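Local structure of cell division protein FtsZ 1 (Methanocaldococcus jannaschii, 1W5B) at residues Ser139-Ala144 and Leu177-Gln182; Leu160-Glu165 and Leu206-Ala211; Ala237-Val242 and Thr316-Ala321; Gly291-Thr296 and Ile323-Glu328. The protein binds GTP and probably hydrolyses it, and is thought to polymerise into the contractile Z ring at the future site of cell division. All coordinates share one frame; numbering follows the deposited sequence.

Interaction 1. Residues Ser139-Ala144 and Leu177-Gln182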
loop_
_atom_site.group_PDB
_atom_site.type_symbol
_atom_site.label_atom_id
_atom_site.label_comp_id
_atom_site.label_asym_id
_atom_site.label_seq_id
_atom_site.Cartn_x
_atom_site.Cartn_y
_atom_site.Cartn_z
ATOM N N SER A 139 -6.878 -2.285 -14.760
ATOM C CA SER A 139 -6.482 -3.620 -14.326
ATOM C C SER A 139 -6.431 -3.875 -12.823
ATOM O O SER A 139 -6.609 -5.016 -12.391
ATOM C CB SER A 139 -5.115 -3.977 -14.918
ATOM O OG SER A 139 -4.127 -3.076 -14.453
ATOM N N ALA A 140 -6.182 -2.837 -12.028
ATOM C CA ALA A 140 -6.092 -3.013 -10.578
ATOM C C ALA A 140 -7.313 -3.742 -10.018
ATOM O O ALA A 140 -7.179 -4.653 -9.202
ATOM C CB ALA A 140 -5.912 -1.655 -9.889
ATOM N N PRO A 141 -8.523 -3.349 -10.451
ATOM C CA PRO A 141 -9.741 -4.004 -9.965
ATOM C C PRO A 141 -9.805 -5.472 -10.390
ATOM O O PRO A 141 -10.313 -6.314 -9.656
ATOM C CB PRO A 141 -10.856 -3.173 -10.599
ATOM C CG PRO A 141 -10.239 -1.811 -10.717
ATOM C CD PRO A 141 -8.864 -2.155 -11.243
ATOM N N VAL A 142 -9.290 -5.780 -11.575
ATOM C CA VAL A 142 -9.312 -7.156 -12.053
ATOM C C VAL A 142 -8.340 -7.995 -11.251
ATOM O O VAL A 142 -8.619 -9.152 -10.936
ATOM C CB VAL A 142 -8.930 -7.258 -13.551
ATOM C CG1 VAL A 142 -8.785 -8.733 -13.954
ATOM C CG2 VAL A 142 -9.989 -6.585 -14.401
ATOM N N VAL A 143 -7.187 -7.421 -10.927
ATOM C CA VAL A 143 -6.201 -8.158 -10.152
ATOM C C VAL A 143 -6.774 -8.411 -8.760
ATOM O O VAL A 143 -6.614 -9.491 -8.200
ATOM C CB VAL A 143 -4.873 -7.383 -10.027
ATOM C CG1 VAL A 143 -3.920 -8.136 -9.128
ATOM C CG2 VAL A 143 -4.253 -7.189 -11.401
ATOM N N ALA A 144 -7.463 -7.417 -8.213
ATOM C CA ALA A 144 -8.051 -7.558 -6.889
ATOM C C ALA A 144 -9.121 -8.647 -6.886
ATOM O O ALA A 144 -9.180 -9.461 -5.972
ATOM C CB ALA A 144 -8.642 -6.228 -6.432
ATOM N N LEU A 177 -11.392 4.024 -8.680
ATOM C CA LEU A 177 -11.313 3.913 -7.224
ATOM C C LEU A 177 -12.579 3.280 -6.670
ATOM O O LEU A 177 -12.533 2.533 -5.697
ATOM C CB LEU A 177 -11.109 5.294 -6.594
ATOM C CG LEU A 177 -10.811 5.263 -5.097
ATOM C CD1 LEU A 177 -9.463 4.586 -4.871
ATOM C CD2 LEU A 177 -10.808 6.676 -4.535
ATOM N N GLU A 178 -13.706 3.589 -7.302
ATOM C CA GLU A 178 -15.000 3.048 -6.902
ATOM C C GLU A 178 -15.046 1.562 -7.266
ATOM O O GLU A 178 -15.560 0.740 -6.504
ATOM C CB GLU A 178 -16.120 3.798 -7.630
ATOM C CG GLU A 178 -17.512 3.222 -7.418
ATOM C CD GLU A 178 -18.046 3.470 -6.016
ATOM O OE1 GLU A 178 -18.149 4.650 -5.615
ATOM O OE2 GLU A 178 -18.366 2.485 -5.316
ATOM N N ARG A 179 -14.508 1.226 -8.436
ATOM C CA ARG A 179 -14.473 -0.157 -8.899
ATOM C C ARG A 179 -13.551 -0.996 -8.020
ATOM O O ARG A 179 -13.876 -2.126 -7.658
ATOM C CB ARG A 179 -13.985 -0.234 -10.353
ATOM C CG ARG A 179 -15.015 0.172 -11.397
ATOM C CD ARG A 179 -14.606 -0.265 -12.814
ATOM N NE ARG A 179 -13.865 0.762 -13.554
ATOM C CZ ARG A 179 -12.544 0.938 -13.522
ATOM N NH1 ARG A 179 -11.769 0.156 -12.782
ATOM N NH2 ARG A 179 -11.994 1.911 -14.239
ATOM N N LEU A 180 -12.396 -0.435 -7.679
ATOM C CA LEU A 180 -11.418 -1.140 -6.857
ATOM C C LEU A 180 -11.990 -1.409 -5.465
ATOM O O LEU A 180 -11.823 -2.487 -4.900
ATOM C CB LEU A 180 -10.142 -0.299 -6.769
ATOM C CG LEU A 180 -8.887 -0.875 -6.122
ATOM C CD1 LEU A 180 -8.528 -2.210 -6.754
ATOM C CD2 LEU A 180 -7.738 0.131 -6.312
ATOM N N LYS A 181 -12.671 -0.405 -4.934
ATOM C CA LYS A 181 -13.310 -0.449 -3.625
ATOM C C LYS A 181 -14.238 -1.656 -3.451
ATOM O O LYS A 181 -14.474 -2.117 -2.333
ATOM C CB LYS A 181 -14.099 0.846 -3.445
ATOM C CG LYS A 181 -15.165 0.818 -2.385
ATOM C CD LYS A 181 -14.589 1.067 -1.017
ATOM C CE LYS A 181 -15.704 1.322 -0.032
ATOM N NZ LYS A 181 -15.166 1.736 1.284
ATOM N N GLN A 182 -14.766 -2.161 -4.559
ATOM C CA GLN A 182 -15.673 -3.306 -4.522
ATOM C C GLN A 182 -14.958 -4.644 -4.327
ATOM O O GLN A 182 -15.532 -5.590 -3.789
ATOM C CB GLN A 182 -16.476 -3.389 -5.826
ATOM C CG GLN A 182 -17.252 -2.132 -6.201
ATOM C CD GLN A 182 -18.304 -1.759 -5.175
ATOM O OE1 GLN A 182 -19.152 -2.576 -4.807
ATOM N NE2 GLN A 182 -18.261 -0.514 -4.713
#
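Arg179 and Leu180 pack on Pro141, with Leu180 also meeting Ala140 and Ala144, where two helices run side by side. The axes of the two segments pass 8.5 Å apart and run parallel within 3°, N to C in the same sense. Followed outward, Arg179 starts at CB, which lies 4.1 Å from Pro141 CG. CG and CD carry the chain along the helix flank, and a bend at chi3 (-93°) turns the guanidinium back toward the proline. NE has a long, weak ion pair with Glu105. At the tip, NH1 comes to 3.2 Å from Pro141 CG, which sits at the guanidinium edge and in its plane. The same NH1 is hydrogen-bonded to Thr137 O, one turn before Pro141 on the other helix, which helps to fix the flat group beside the pyrrolidine ring. Leu180 fills the deeper part of the contact. Its CG stands anti to the backbone N (chi1 -172°), and CD1 reaches across to Ala144 CB at 4.0 Å and Ala140 CB at 4.1 Å, the small alanines giving the methyl room. Helices 135-149 and 167-183 belong to consecutive beta-alpha-beta crossovers of the Rossmann-like GTPase domain. Leu180 also rests on Ala156 and Val158 of strand 153-160 and on Leu187 of strand 186-191, while Arg179 touches Pro101 of helix 101-110.

Interaction 2. Residues Leu160-Glu165 and Leu206-Ala211. With GTP (guanosine-5'-triphosphate), chain C.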
loop_
_atom_site.group_PDB
_atom_site.type_symbol
_atom_site.label_atom_id
_atom_site.label_comp_id
_atom_site.label_asym_id
_atom_site.label_seq_id
_atom_site.Cartn_x
_atom_site.Cartn_y
_atom_site.Cartn_z
ATOM N N LEU A 160 -3.945 9.027 -6.070
ATOM C CA LEU A 160 -4.864 9.781 -6.914
ATOM C C LEU A 160 -3.928 10.785 -7.582
ATOM O O LEU A 160 -2.915 11.168 -7.002
ATOM C CB LEU A 160 -5.924 10.489 -6.057
ATOM C CG LEU A 160 -7.326 9.862 -5.893
ATOM C CD1 LEU A 160 -7.335 8.371 -6.187
ATOM C CD2 LEU A 160 -7.815 10.129 -4.483
ATOM N N PRO A 161 -4.241 11.217 -8.811
ATOM C CA PRO A 161 -3.379 12.170 -9.517
ATOM C C PRO A 161 -3.351 13.597 -8.979
ATOM O O PRO A 161 -4.237 14.011 -8.233
ATOM C CB PRO A 161 -3.911 12.104 -10.945
ATOM C CG PRO A 161 -5.389 11.926 -10.718
ATOM C CD PRO A 161 -5.426 10.878 -9.619
ATOM N N PHE A 162 -2.311 14.333 -9.367
ATOM C CA PHE A 162 -2.145 15.730 -8.976
ATOM C C PHE A 162 -3.155 16.534 -9.774
ATOM O O PHE A 162 -3.505 16.157 -10.889
ATOM C CB PHE A 162 -0.758 16.236 -9.351
ATOM C CG PHE A 162 0.350 15.687 -8.514
ATOM C CD1 PHE A 162 0.602 16.199 -7.243
ATOM C CD2 PHE A 162 1.202 14.717 -9.027
ATOM C CE1 PHE A 162 1.694 15.762 -6.501
ATOM C CE2 PHE A 162 2.297 14.269 -8.293
ATOM C CZ PHE A 162 2.545 14.795 -7.029
ATOM N N VAL A 163 -3.602 17.649 -9.214
ATOM C CA VAL A 163 -4.567 18.506 -9.892
ATOM C C VAL A 163 -4.047 18.902 -11.271
ATOM O O VAL A 163 -4.780 18.871 -12.254
ATOM C CB VAL A 163 -4.842 19.784 -9.060
ATOM C CG1 VAL A 163 -5.714 20.746 -9.842
ATOM C CG2 VAL A 163 -5.531 19.411 -7.752
ATOM N N MET A 164 -2.772 19.256 -11.336
ATOM C CA MET A 164 -2.145 19.668 -12.590
ATOM C C MET A 164 -2.232 18.629 -13.709
ATOM O O MET A 164 -1.806 18.897 -14.835
ATOM C CB MET A 164 -0.675 20.006 -12.349
ATOM C CG MET A 164 0.115 18.833 -11.788
ATOM S SD MET A 164 1.883 19.118 -11.694
ATOM C CE MET A 164 2.474 17.827 -12.769
ATOM N N GLU A 165 -2.765 17.448 -13.415
ATOM C CA GLU A 165 -2.874 16.414 -14.442
ATOM C C GLU A 165 -4.190 16.472 -15.220
ATOM O O GLU A 165 -4.399 15.694 -16.149
ATOM C CB GLU A 165 -2.693 15.020 -13.827
ATOM C CG GLU A 165 -1.290 14.759 -13.281
ATOM C CD GLU A 165 -1.068 13.309 -12.874
ATOM O OE1 GLU A 165 -1.116 12.433 -13.758
ATOM O OE2 GLU A 165 -0.841 13.041 -11.675
ATOM N N LEU A 206 10.050 17.567 -9.539
ATOM C CA LEU A 206 10.262 16.582 -8.480
ATOM C C LEU A 206 8.951 16.004 -7.933
ATOM O O LEU A 206 8.960 15.104 -7.086
ATOM C CB LEU A 206 11.059 17.227 -7.340
ATOM C CG LEU A 206 12.574 16.993 -7.236
ATOM C CD1 LEU A 206 13.184 16.584 -8.566
ATOM C CD2 LEU A 206 13.205 18.267 -6.706
ATOM N N ALA A 207 7.826 16.520 -8.415
ATOM C CA ALA A 207 6.515 16.061 -7.956
ATOM C C ALA A 207 6.352 14.539 -7.903
ATOM O O ALA A 207 5.874 14.000 -6.905
ATOM C CB ALA A 207 5.422 16.662 -8.833
ATOM N N PHE A 208 6.731 13.849 -8.977
ATOM C CA PHE A 208 6.599 12.398 -9.009
ATOM C C PHE A 208 7.705 11.673 -8.248
ATOM O O PHE A 208 7.490 10.570 -7.750
ATOM C CB PHE A 208 6.500 11.908 -10.459
ATOM C CG PHE A 208 5.215 12.313 -11.139
ATOM C CD1 PHE A 208 3.998 11.795 -10.709
ATOM C CD2 PHE A 208 5.219 13.232 -12.185
ATOM C CE1 PHE A 208 2.796 12.187 -11.304
ATOM C CE2 PHE A 208 4.023 13.634 -12.792
ATOM C CZ PHE A 208 2.808 13.110 -12.350
ATOM N N LYS A 209 8.886 12.278 -8.146
ATOM C CA LYS A 209 9.961 11.657 -7.376
ATOM C C LYS A 209 9.550 11.640 -5.899
ATOM O O LYS A 209 9.917 10.733 -5.143
ATOM C CB LYS A 209 11.276 12.429 -7.543
ATOM C CG LYS A 209 11.990 12.152 -8.856
ATOM C CD LYS A 209 12.332 10.669 -8.995
ATOM C CE LYS A 209 13.101 10.383 -10.277
ATOM N NZ LYS A 209 14.385 11.143 -10.332
ATOM N N VAL A 210 8.786 12.647 -5.492
ATOM C CA VAL A 210 8.310 12.732 -4.114
ATOM C C VAL A 210 7.171 11.726 -3.912
ATOM O O VAL A 210 7.117 11.034 -2.898
ATOM C CB VAL A 210 7.802 14.163 -3.778
ATOM C CG1 VAL A 210 7.140 14.183 -2.410
ATOM C CG2 VAL A 210 8.972 15.140 -3.802
ATOM N N ALA A 211 6.258 11.651 -4.878
ATOM C CA ALA A 211 5.151 10.699 -4.793
ATOM C C ALA A 211 5.748 9.287 -4.701
ATOM O O ALA A 211 5.275 8.446 -3.931
ATOM C CB ALA A 211 4.246 10.821 -6.028
HETATM P PG GTP C . -1.415 3.875 -19.579
HETATM O O1G GTP C . -2.566 4.737 -20.130
HETATM O O2G GTP C . -0.035 4.488 -19.918
HETATM O O3G GTP C . -1.435 2.466 -20.197
HETATM O O3B GTP C . -1.669 3.750 -17.943
HETATM P PB GTP C . -0.620 3.557 -16.699
HETATM O O1B GTP C . 0.637 2.917 -17.081
HETATM O O2B GTP C . -1.448 2.895 -15.601
HETATM O O3A GTP C . -0.261 4.981 -16.206
HETATM P PA GTP C . 0.853 5.491 -15.271
HETATM O O1A GTP C . 2.007 5.992 -16.072
HETATM O O2A GTP C . 1.117 4.533 -14.196
HETATM O "O5'" GTP C . 0.110 6.836 -14.738
HETATM C "C5'" GTP C . -1.013 6.794 -13.851
HETATM C "C4'" GTP C . -0.859 7.869 -12.794
HETATM O "O4'" GTP C . 0.313 7.582 -12.004
HETATM C "C3'" GTP C . -0.615 9.261 -13.392
HETATM O "O3'" GTP C . -1.853 9.914 -13.608
HETATM C "C2'" GTP C . 0.174 9.967 -12.286
HETATM O "O2'" GTP C . -0.721 10.423 -11.281
HETATM C "C1'" GTP C . 0.973 8.802 -11.672
HETATM N N9 GTP C . 2.378 8.722 -12.094
HETATM C C8 GTP C . 2.865 8.702 -13.405
HETATM N N7 GTP C . 4.136 8.371 -13.490
HETATM C C5 GTP C . 4.536 8.248 -12.174
HETATM C C6 GTP C . 5.781 7.885 -11.603
HETATM O O6 GTP C . 6.866 7.815 -12.169
HETATM N N1 GTP C . 5.731 7.805 -10.198
HETATM C C2 GTP C . 4.604 8.053 -9.424
HETATM N N2 GTP C . 4.764 8.088 -8.131
HETATM N N3 GTP C . 3.414 8.294 -9.942
HETATM C C4 GTP C . 3.418 8.340 -11.304
#
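At the nucleoside end of the GTP pocket, Phe162, from the loop after strand 153-160, meets Phe208 near the start of helix 207-227, the core helix of the FtsZ fold. The pair is T-shaped: the edge of Phe162 addresses the face of Phe208, with centroids 5.4 Å apart and planes at 77°. Phe162 CZ continues to Ala207 CB at 3.9 Å, while Phe208 lies against the nucleotide, its CD1 3.6 Å from GTP C4. Glu165, extended beyond CG (chi2 -171°), holds the ribose with two short hydrogen bonds: O3' gives to OE1 at 2.6 Å and O2' to OE2 at 2.7 Å. OE2 also accepts a second donor, Phe162 N, on its anti side at 3.0 Å, 34° out of the carboxylate plane, so the loop itself positions the group. Phe208 CZ brings its ring edge to this same oxygen. Replacing Glu165 by an alanine would probably leave both ribose hydroxyls without their acceptor here and the Phe162 amide without its mate. The pocket thus holds the sugar by paired hydrogen bonds, while Phe208, backed by Phe162, packs against the base by van der Waals contact; Asp212 gives GTP a further hydrogen bond.

Interaction 3. Residues Ala237-Val242 and Thr316-Ala321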
loop_
_atom_site.group_PDB
_atom_site.type_symbol
_atom_site.label_atom_id
_atom_site.label_comp_id
_atom_site.label_asym_id
_atom_site.label_seq_id
_atom_site.Cartn_x
_atom_site.Cartn_y
_atom_site.Cartn_z
ATOM N N ALA A 237 -2.300 -13.210 12.142
ATOM C CA ALA A 237 -3.730 -13.377 12.357
ATOM C C ALA A 237 -4.355 -12.045 12.760
ATOM O O ALA A 237 -5.428 -11.691 12.276
ATOM C CB ALA A 237 -3.989 -14.437 13.427
ATOM N N ASP A 238 -3.682 -11.300 13.636
ATOM C CA ASP A 238 -4.208 -10.008 14.064
ATOM C C ASP A 238 -4.267 -9.041 12.881
ATOM O O ASP A 238 -5.208 -8.255 12.764
ATOM C CB ASP A 238 -3.353 -9.398 15.183
ATOM C CG ASP A 238 -3.517 -10.120 16.516
ATOM O OD1 ASP A 238 -4.636 -10.596 16.824
ATOM O OD2 ASP A 238 -2.526 -10.190 17.272
ATOM N N VAL A 239 -3.255 -9.090 12.016
ATOM C CA VAL A 239 -3.218 -8.223 10.838
ATOM C C VAL A 239 -4.410 -8.534 9.940
ATOM O O VAL A 239 -5.024 -7.632 9.388
ATOM C CB VAL A 239 -1.939 -8.430 10.017
ATOM C CG1 VAL A 239 -1.937 -7.490 8.814
ATOM C CG2 VAL A 239 -0.722 -8.186 10.886
ATOM N N LYS A 240 -4.724 -9.819 9.794
ATOM C CA LYS A 240 -5.862 -10.244 8.978
ATOM C C LYS A 240 -7.162 -9.658 9.511
ATOM O O LYS A 240 -7.966 -9.106 8.760
ATOM C CB LYS A 240 -6.011 -11.766 8.992
ATOM C CG LYS A 240 -5.243 -12.537 7.942
ATOM C CD LYS A 240 -5.711 -13.989 7.977
ATOM C CE LYS A 240 -5.099 -14.830 6.874
ATOM N NZ LYS A 240 -5.701 -16.198 6.846
ATOM N N ALA A 241 -7.368 -9.808 10.813
ATOM C CA ALA A 241 -8.574 -9.325 11.467
ATOM C C ALA A 241 -8.847 -7.846 11.205
ATOM O O ALA A 241 -9.984 -7.456 10.952
ATOM C CB ALA A 241 -8.480 -9.582 12.978
ATOM N N VAL A 242 -7.803 -7.026 11.266
ATOM C CA VAL A 242 -7.950 -5.595 11.047
ATOM C C VAL A 242 -8.148 -5.228 9.582
ATOM O O VAL A 242 -8.953 -4.354 9.258
ATOM C CB VAL A 242 -6.715 -4.825 11.576
ATOM C CG1 VAL A 242 -6.788 -3.356 11.160
ATOM C CG2 VAL A 242 -6.649 -4.939 13.086
ATOM N N THR A 316 -9.336 -1.277 16.853
ATOM C CA THR A 316 -8.270 -2.260 17.022
ATOM C C THR A 316 -7.013 -1.686 16.392
ATOM O O THR A 316 -7.031 -1.225 15.246
ATOM C CB THR A 316 -8.602 -3.604 16.349
ATOM O OG1 THR A 316 -9.210 -3.367 15.073
ATOM C CG2 THR A 316 -9.536 -4.410 17.221
ATOM N N ILE A 317 -5.925 -1.719 17.153
ATOM C CA ILE A 317 -4.654 -1.174 16.711
ATOM C C ILE A 317 -3.556 -2.224 16.631
ATOM O O ILE A 317 -3.196 -2.830 17.638
ATOM C CB ILE A 317 -4.189 -0.060 17.677
ATOM C CG1 ILE A 317 -5.263 1.027 17.768
ATOM C CG2 ILE A 317 -2.864 0.510 17.217
ATOM C CD1 ILE A 317 -5.011 2.062 18.855
ATOM N N ILE A 318 -3.032 -2.439 15.429
ATOM C CA ILE A 318 -1.941 -3.384 15.228
ATOM C C ILE A 318 -0.683 -2.535 15.092
ATOM O O ILE A 318 -0.663 -1.590 14.312
ATOM C CB ILE A 318 -2.126 -4.185 13.935
ATOM C CG1 ILE A 318 -3.444 -4.959 13.982
ATOM C CG2 ILE A 318 -0.963 -5.138 13.751
ATOM C CD1 ILE A 318 -3.551 -5.906 15.146
ATOM N N TRP A 319 0.363 -2.848 15.844
ATOM C CA TRP A 319 1.576 -2.049 15.752
ATOM C C TRP A 319 2.855 -2.857 15.816
ATOM O O TRP A 319 2.886 -3.952 16.368
ATOM C CB TRP A 319 1.610 -1.001 16.864
ATOM C CG TRP A 319 1.655 -1.594 18.235
ATOM C CD1 TRP A 319 0.621 -2.167 18.916
ATOM C CD2 TRP A 319 2.799 -1.682 19.092
ATOM N NE1 TRP A 319 1.048 -2.607 20.149
ATOM C CE2 TRP A 319 2.380 -2.321 20.283
ATOM C CE3 TRP A 319 4.136 -1.282 18.974
ATOM C CZ2 TRP A 319 3.255 -2.571 21.349
ATOM C CZ3 TRP A 319 5.009 -1.532 20.037
ATOM C CH2 TRP A 319 4.561 -2.169 21.207
ATOM N N GLY A 320 3.916 -2.291 15.253
ATOM C CA GLY A 320 5.207 -2.947 15.253
ATOM C C GLY A 320 6.304 -1.903 15.283
ATOM O O GLY A 320 6.054 -0.725 15.025
ATOM N N ALA A 321 7.519 -2.330 15.601
ATOM C CA ALA A 321 8.662 -1.432 15.671
ATOM C C ALA A 321 9.874 -2.195 15.169
ATOM O O ALA A 321 10.268 -3.203 15.748
ATOM C CB ALA A 321 8.888 -0.971 17.116
#
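Helix 237-242 crosses strand 316-321 at -138°, the segment axes coming within 8.9 Å, and Val239 and Val242 lie opposite Ile318 and Thr316. Ile318 carries most of the contact, using three of its carbons. With CG1 anti to the carbonyl carbon (chi1 -59°), the branch points at the helix and CD1 settles 3.5 Å from Asp238 CB. It is the CB of this aspartate, not its carboxylate, that does the touching. CG1 itself receives Val242 CG2 at 3.3 Å, closer than normal carbon-carbon packing, as the two side chains pass antiparallel. The other branch, CG2, meets Val239 CG2 at 4.2 Å, here with the side chains roughly perpendicular. Val242 CG2 also touches Thr316 OG1, 3.6 Å away. An alanine in place of Ile318 would probably open a gap between Val239 and Val242 and leave the CB of Asp238 without its apolar neighbour. Helix 236-243 thus packs on the edge strand 316-323 of the four-stranded mixed sheet of the C-terminal domain, away from the GTP site. Behind the contact, this strand is hydrogen-bonded to strand 284-291, and Ile317 and Trp319 turn to its other face, against helix 297-308. No hydrogen bond spans the helix and strand segments, so the fit rests on the shapes of branched aliphatic groups, with polar residues at its margin.

Interaction 4. Residues Gly291-Thr296 and Ile323-Glu328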
loop_
_atom_site.group_PDB
_atom_site.type_symbol
_atom_site.label_atom_id
_atom_site.label_comp_id
_atom_site.label_asym_id
_atom_site.label_seq_id
_atom_site.Cartn_x
_atom_site.Cartn_y
_atom_site.Cartn_z
ATOM N N GLY A 291 13.123 2.945 13.282
ATOM C CA GLY A 291 14.163 3.812 13.801
ATOM C C GLY A 291 15.539 3.180 13.777
ATOM O O GLY A 291 15.695 2.046 13.318
ATOM N N PRO A 292 16.568 3.897 14.259
ATOM C CA PRO A 292 17.920 3.343 14.262
ATOM C C PRO A 292 18.074 2.302 15.366
ATOM O O PRO A 292 17.107 1.972 16.060
ATOM C CB PRO A 292 18.790 4.576 14.476
ATOM C CG PRO A 292 17.939 5.414 15.383
ATOM C CD PRO A 292 16.554 5.272 14.795
ATOM N N GLU A 293 19.288 1.787 15.527
ATOM C CA GLU A 293 19.563 0.768 16.533
ATOM C C GLU A 293 19.208 1.191 17.956
ATOM O O GLU A 293 18.948 0.340 18.806
ATOM C CB GLU A 293 21.037 0.351 16.449
ATOM C CG GLU A 293 21.472 0.003 15.025
ATOM C CD GLU A 293 22.865 -0.591 14.944
ATOM O OE1 GLU A 293 23.788 -0.051 15.593
ATOM O OE2 GLU A 293 23.038 -1.592 14.215
ATOM N N ASP A 294 19.179 2.496 18.219
ATOM C CA ASP A 294 18.852 2.983 19.563
ATOM C C ASP A 294 17.352 3.067 19.861
ATOM O O ASP A 294 16.951 3.519 20.937
ATOM C CB ASP A 294 19.515 4.347 19.824
ATOM C CG ASP A 294 19.262 5.356 18.713
ATOM O OD1 ASP A 294 18.099 5.498 18.280
ATOM O OD2 ASP A 294 20.229 6.024 18.283
ATOM N N LEU A 295 16.525 2.625 18.917
ATOM C CA LEU A 295 15.073 2.648 19.105
ATOM C C LEU A 295 14.655 1.681 20.207
ATOM O O LEU A 295 15.047 0.515 20.187
ATOM C CB LEU A 295 14.358 2.253 17.808
ATOM C CG LEU A 295 12.847 2.016 17.919
ATOM C CD1 LEU A 295 12.127 3.341 18.150
ATOM C CD2 LEU A 295 12.347 1.352 16.649
ATOM N N THR A 296 13.859 2.158 21.161
ATOM C CA THR A 296 13.390 1.301 22.247
ATOM C C THR A 296 11.900 1.036 22.095
ATOM O O THR A 296 11.196 1.752 21.379
ATOM C CB THR A 296 13.603 1.936 23.636
ATOM O OG1 THR A 296 12.652 2.994 23.829
ATOM C CG2 THR A 296 15.019 2.483 23.765
ATOM N N ILE A 323 13.968 -1.991 13.180
ATOM C CA ILE A 323 15.169 -1.196 13.058
ATOM C C ILE A 323 15.550 -1.049 11.595
ATOM O O ILE A 323 15.650 -2.033 10.862
ATOM C CB ILE A 323 16.315 -1.843 13.856
ATOM C CG1 ILE A 323 15.964 -1.809 15.347
ATOM C CG2 ILE A 323 17.628 -1.124 13.574
ATOM C CD1 ILE A 323 16.931 -2.552 16.224
ATOM N N ASP A 324 15.738 0.195 11.170
ATOM C CA ASP A 324 16.109 0.482 9.795
ATOM C C ASP A 324 17.586 0.845 9.776
ATOM O O ASP A 324 17.975 1.921 10.233
ATOM C CB ASP A 324 15.281 1.645 9.262
ATOM C CG ASP A 324 15.389 1.791 7.761
ATOM O OD1 ASP A 324 16.494 1.561 7.217
ATOM O OD2 ASP A 324 14.368 2.146 7.128
ATOM N N GLU A 325 18.397 -0.067 9.247
ATOM C CA GLU A 325 19.847 0.094 9.168
ATOM C C GLU A 325 20.310 1.510 8.831
ATOM O O GLU A 325 21.134 2.088 9.543
ATOM C CB GLU A 325 20.420 -0.886 8.139
ATOM C CG GLU A 325 21.938 -1.007 8.164
ATOM C CD GLU A 325 22.452 -1.810 9.349
ATOM O OE1 GLU A 325 22.199 -1.413 10.509
ATOM O OE2 GLU A 325 23.112 -2.845 9.112
ATOM N N ASN A 326 19.786 2.068 7.744
ATOM C CA ASN A 326 20.174 3.412 7.338
ATOM C C ASN A 326 19.200 4.500 7.779
ATOM O O ASN A 326 18.496 5.084 6.958
ATOM C CB ASN A 326 20.366 3.479 5.820
ATOM C CG ASN A 326 19.464 2.527 5.071
ATOM O OD1 ASN A 326 19.796 1.357 4.883
ATOM N ND2 ASN A 326 18.309 3.019 4.646
ATOM N N LEU A 327 19.170 4.773 9.079
ATOM C CA LEU A 327 18.295 5.804 9.617
ATOM C C LEU A 327 19.112 6.762 10.495
ATOM O O LEU A 327 18.743 7.926 10.683
ATOM C CB LEU A 327 17.149 5.160 10.409
ATOM C CG LEU A 327 15.738 5.662 10.067
ATOM C CD1 LEU A 327 15.561 5.729 8.561
ATOM C CD2 LEU A 327 14.692 4.745 10.681
ATOM N N GLU A 328 20.233 6.262 11.012
ATOM C CA GLU A 328 21.148 7.039 11.854
ATOM C C GLU A 328 20.577 7.425 13.217
ATOM O O GLU A 328 20.937 6.827 14.230
ATOM C CB GLU A 328 21.615 8.293 11.105
ATOM C CG GLU A 328 22.299 7.997 9.773
ATOM C CD GLU A 328 22.834 9.248 9.094
ATOM O OE1 GLU A 328 23.844 9.811 9.577
ATOM O OE2 GLU A 328 22.241 9.670 8.079
#
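Chi1 of -65° in Ile323 leaves CG2 opposite the backbone N and sets this methyl beside Gly291 O and 3.9 Å from Glu293 N. Gly291 and Ile323 lie at the ends of the two parallel strands of a beta-alpha-beta crossover in the C-terminal domain: helix 297-308 joins strands 284-291 and 316-323. The two residues form the last bridge of this pair. Asp324 N gives a hydrogen bond to Gly291 O at 2.8 Å, and Ile323 CA adds a CH...O contact to the same oxygen at 3.3 Å. Leu327 CD2 then rests 3.3 Å from Gly291 CA, an approach close to the backbone of a residue that has no side chain. Beyond the strand, Pro292 to Leu295 make a type I turn that leads to Thr296, the N-cap of the helix. Asp294 is held by a salt bridge to Arg261. The exposed Glu293 and Glu325 run alongside each other in one direction. Their OE2 and OE1 are 3.8 Å apart, and this like-charge pair is probably tolerated because both residues are exposed. Pro292 CB comes to 3.1 Å from Glu328 O.

Overall arrangement
From the N terminus, helix 135-149 opens interaction 1, strand 153-160 and the ribose-binding loop intervene, and helix 167-183 closes it. Interaction 2 starts inside that loop and closes on helix 207-227, so the two cross; they also touch, through Leu177 CD2 and Leu160 CD1. Together they tie the helix layer of the GTPase domain to the nucleotide site and the core helix. Helix 236-243 then opens interaction 3, which closes on strand 316-323. Interaction 4 opens within this span and closes after it, another crossing, with Ala321 CB against Leu295 CD2. Interaction 3 joins helix 236-243 to the C-terminal-domain sheet, and interaction 4 joins the ends of its parallel strands 284-291 and 316-323.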